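PDB 3BF4: ethyl tert-butyl ether degradation EthD protein from Ralstonia eutropha JMP134, which is of unknown function but belongs to the EthD family, whose members are loosely associated with oxidoreductase activity. Local coordinates for residues A[25-30]-A[109-114]. The protein carries 3 engineered substitutions. Sequence-based numbering, arbitrary orientation.
Sequences VMYPYT and TDIAPV. With EDO (1,2-ethanediol), chain C.
Met-26 and Val-114 form an antiparallel hydrogen-bonded pair where the loop after helix 87-103 enters the last strand, beside the end of strand 21-28. Two backbone bonds define it: Met-26 N to Val-114 O at 2.9 Å, and Val-114 N to Met-26 O at 2.8 Å. Their side chains share one sheet face, the selenomethionine chain bending at chi3 (-61°) to bring CE within 3.8 Å of Val-114 CG1; Phe-76 of the second subunit also packs on Met-26.

Tyr-27, next in the strand, points to the side opposite Met-26, and Pro-113 sets CB over one face of its ring in a CH-pi contact, 3.7 Å from the centroid and 17° off the normal. The ring edge meets Ile-111 O near its plane, while Tyr-27 OH hydrogen-bonds to Tyr-108 OH and to O1 of an ethanediol, probably from the crystallisation liquor. Further along, Ile-111 and Pro-28 run past one another in opposite senses, with Ile-111 CG2 3.6 Å from Pro-28 CD. Thr-109 OG1 accepts from Ile-111 N (3.0 Å) in an ST turn within the loop, and its hydroxyl donates to Arg-34 O.

This is the pairing of the first and fourth strands in a ferredoxin-like fold, sheet order 2-3-1-4.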
ATOM      1  N   VAL A  25      -0.256   7.180   1.541  1.00 53.97           N
ATOM      2  CA  VAL A  25      -1.334   8.151   1.799  1.00 52.75           C
ATOM      3  C   VAL A  25      -2.584   7.415   1.319  1.00 52.88           C
ATOM      4  O   VAL A  25      -2.645   6.982   0.164  1.00 51.57           O
ATOM      5  CB  VAL A  25      -1.144   9.474   1.084  1.00 52.88           C
ATOM      6  CG1 VAL A  25      -2.243  10.464   1.512  1.00 50.66           C
ATOM      7  CG2 VAL A  25       0.242  10.041   1.375  1.00 55.37           C
HETATM    8  N   MSE A  26      -3.548   7.243   2.219  1.00 52.56           N
HETATM    9  CA  MSE A  26      -4.724   6.410   1.983  1.00 53.52           C
HETATM   10  C   MSE A  26      -5.994   7.161   2.362  1.00 54.18           C
HETATM   11  O   MSE A  26      -6.187   7.490   3.530  1.00 54.31           O
HETATM   12  CB  MSE A  26      -4.554   5.131   2.798  1.00 52.37           C
HETATM   13  CG  MSE A  26      -3.226   4.434   2.505  1.00 57.51           C
HETATM   14 SE   MSE A  26      -2.790   2.970   3.668  0.75 56.07          SE
HETATM   15  CE  MSE A  26      -2.707   3.915   5.375  1.00 58.18           C
ATOM     16  N   TYR A  27      -6.841   7.436   1.365  1.00 53.66           N
ATOM     17  CA  TYR A  27      -8.062   8.228   1.543  1.00 53.65           C
ATOM     18  C   TYR A  27      -9.232   7.287   1.745  1.00 54.27           C
ATOM     19  O   TYR A  27      -9.608   6.620   0.786  1.00 54.03           O
ATOM     20  CB  TYR A  27      -8.303   9.119   0.319  1.00 53.22           C
ATOM     21  CG  TYR A  27      -7.238  10.166   0.121  1.00 53.27           C
ATOM     22  CD1 TYR A  27      -7.414  11.471   0.600  1.00 56.15           C
ATOM     23  CD2 TYR A  27      -6.036   9.857  -0.534  1.00 53.70           C
ATOM     24  CE1 TYR A  27      -6.424  12.453   0.420  1.00 56.49           C
ATOM     25  CE2 TYR A  27      -5.045  10.818  -0.715  1.00 51.01           C
ATOM     26  CZ  TYR A  27      -5.238  12.114  -0.233  1.00 56.91           C
ATOM     27  OH  TYR A  27      -4.263  13.066  -0.414  1.00 60.04           O
ATOM     28  N   PRO A  28      -9.800   7.217   2.979  1.00 54.16           N
ATOM     29  CA  PRO A  28     -10.927   6.324   3.231  1.00 55.48           C
ATOM     30  C   PRO A  28     -12.141   6.626   2.346  1.00 56.10           C
ATOM     31  O   PRO A  28     -12.445   7.807   2.096  1.00 56.33           O
ATOM     32  CB  PRO A  28     -11.287   6.604   4.697  1.00 55.19           C
ATOM     33  CG  PRO A  28     -10.108   7.203   5.281  1.00 54.42           C
ATOM     34  CD  PRO A  28      -9.458   7.974   4.204  1.00 54.06           C
ATOM     35  N   TYR A  29     -12.782   5.563   1.858  1.00 57.81           N
ATOM     36  CA  TYR A  29     -13.983   5.676   1.037  1.00 60.07           C
ATOM     37  C   TYR A  29     -15.116   6.128   1.948  1.00 61.48           C
ATOM     38  O   TYR A  29     -15.344   5.516   2.990  1.00 61.67           O
ATOM     39  CB  TYR A  29     -14.344   4.327   0.390  1.00 61.69           C
ATOM     40  CG  TYR A  29     -15.612   4.322  -0.465  1.00 59.82           C
ATOM     41  CD1 TYR A  29     -15.559   4.545  -1.851  1.00 65.86           C
ATOM     42  CD2 TYR A  29     -16.865   4.077   0.109  1.00 61.98           C
ATOM     43  CE1 TYR A  29     -16.735   4.539  -2.645  1.00 65.07           C
ATOM     44  CE2 TYR A  29     -18.044   4.067  -0.670  1.00 64.61           C
ATOM     45  CZ  TYR A  29     -17.971   4.301  -2.043  1.00 66.33           C
ATOM     46  OH  TYR A  29     -19.134   4.286  -2.799  1.00 68.18           O
ATOM     47  N   THR A  30     -15.793   7.201   1.553  1.00 63.88           N
ATOM     48  CA  THR A  30     -16.945   7.746   2.279  1.00 67.08           C
ATOM     49  C   THR A  30     -18.055   7.949   1.230  1.00 67.38           C
ATOM     50  O   THR A  30     -17.870   8.730   0.285  1.00 65.91           O
ATOM     51  CB  THR A  30     -16.587   9.078   2.992  1.00 67.58           C
ATOM     52  OG1 THR A  30     -15.283   8.987   3.602  1.00 71.06           O
ATOM     53  CG2 THR A  30     -17.641   9.419   4.038  1.00 71.05           C
ATOM     54  N   THR A 109     -10.354  16.916  -2.919  1.00 52.74           N
ATOM     55  CA  THR A 109     -11.127  16.150  -1.945  1.00 52.52           C
ATOM     56  C   THR A 109     -11.284  16.821  -0.577  1.00 53.01           C
ATOM     57  O   THR A 109     -10.463  17.666  -0.188  1.00 53.51           O
ATOM     58  CB  THR A 109     -10.462  14.750  -1.680  1.00 54.39           C
ATOM     59  OG1 THR A 109     -11.344  13.913  -0.916  1.00 51.05           O
ATOM     60  CG2 THR A 109      -9.099  14.875  -0.924  1.00 49.31           C
ATOM     61  N   ASP A 110     -12.347  16.459   0.146  0.50 53.23           N
ATOM     62  CA  ASP A 110     -12.556  16.871   1.551  0.50 53.27           C
ATOM     63  C   ASP A 110     -12.280  15.694   2.512  0.50 53.95           C
ATOM     64  O   ASP A 110     -12.506  15.816   3.720  0.50 54.87           O
ATOM     65  CB  ASP A 110     -13.971  17.443   1.772  0.50 53.73           C
ATOM     66  CG  ASP A 110     -14.143  18.861   1.227  0.50 54.08           C
ATOM     67  OD1 ASP A 110     -13.196  19.682   1.290  0.50 53.66           O
ATOM     68  OD2 ASP A 110     -15.257  19.168   0.756  0.50 54.55           O
ATOM     69  N   ILE A 111     -11.741  14.586   1.993  1.00 53.85           N
ATOM     70  CA  ILE A 111     -11.415  13.402   2.798  1.00 53.90           C
ATOM     71  C   ILE A 111     -10.027  13.591   3.430  1.00 53.42           C
ATOM     72  O   ILE A 111      -9.063  13.876   2.719  1.00 53.88           O
ATOM     73  CB  ILE A 111     -11.438  12.097   1.935  1.00 54.76           C
ATOM     74  CG1 ILE A 111     -12.832  11.895   1.298  1.00 52.48           C
ATOM     75  CG2 ILE A 111     -11.034  10.884   2.785  1.00 50.94           C
ATOM     76  CD1 ILE A 111     -12.982  10.641   0.437  1.00 51.52           C
ATOM     77  N   ALA A 112      -9.953  13.442   4.755  1.00 53.37           N
ATOM     78  CA  ALA A 112      -8.689  13.508   5.501  1.00 54.75           C
ATOM     79  C   ALA A 112      -8.011  12.133   5.312  1.00 55.69           C
ATOM     80  O   ALA A 112      -8.602  11.106   5.685  1.00 55.61           O
ATOM     81  CB  ALA A 112      -8.934  13.788   6.992  1.00 51.86           C
ATOM     82  N   PRO A 113      -6.804  12.102   4.714  1.00 56.72           N
ATOM     83  CA  PRO A 113      -6.139  10.819   4.517  1.00 57.71           C
ATOM     84  C   PRO A 113      -5.467  10.265   5.770  1.00 59.09           C
ATOM     85  O   PRO A 113      -5.202  10.999   6.736  1.00 59.34           O
ATOM     86  CB  PRO A 113      -5.069  11.139   3.468  1.00 57.95           C
ATOM     87  CG  PRO A 113      -4.765  12.550   3.678  1.00 60.09           C
ATOM     88  CD  PRO A 113      -5.992  13.216   4.190  1.00 57.17           C
ATOM     89  N   VAL A 114      -5.243   8.955   5.740  1.00 59.52           N
ATOM     90  CA  VAL A 114      -4.476   8.233   6.750  1.00 57.90           C
ATOM     91  C   VAL A 114      -3.071   8.142   6.125  1.00 56.41           C
ATOM     92  O   VAL A 114      -2.935   7.776   4.953  1.00 55.03           O
ATOM     93  CB  VAL A 114      -5.067   6.850   7.039  1.00 58.69           C
ATOM     94  CG1 VAL A 114      -4.225   6.092   8.072  1.00 58.69           C
ATOM     95  CG2 VAL A 114      -6.515   6.982   7.524  1.00 57.83           C
TER
HETATM   96  C1  EDO C 109      -0.642  12.574  -1.746  1.00 52.25           C
HETATM   97  O1  EDO C 109      -1.858  11.900  -1.366  1.00 48.24           O
HETATM   98  C2  EDO C 109      -0.225  13.664  -0.753  1.00 47.90           C
HETATM   99  O2  EDO C 109      -1.356  14.202  -0.061  1.00 50.81           O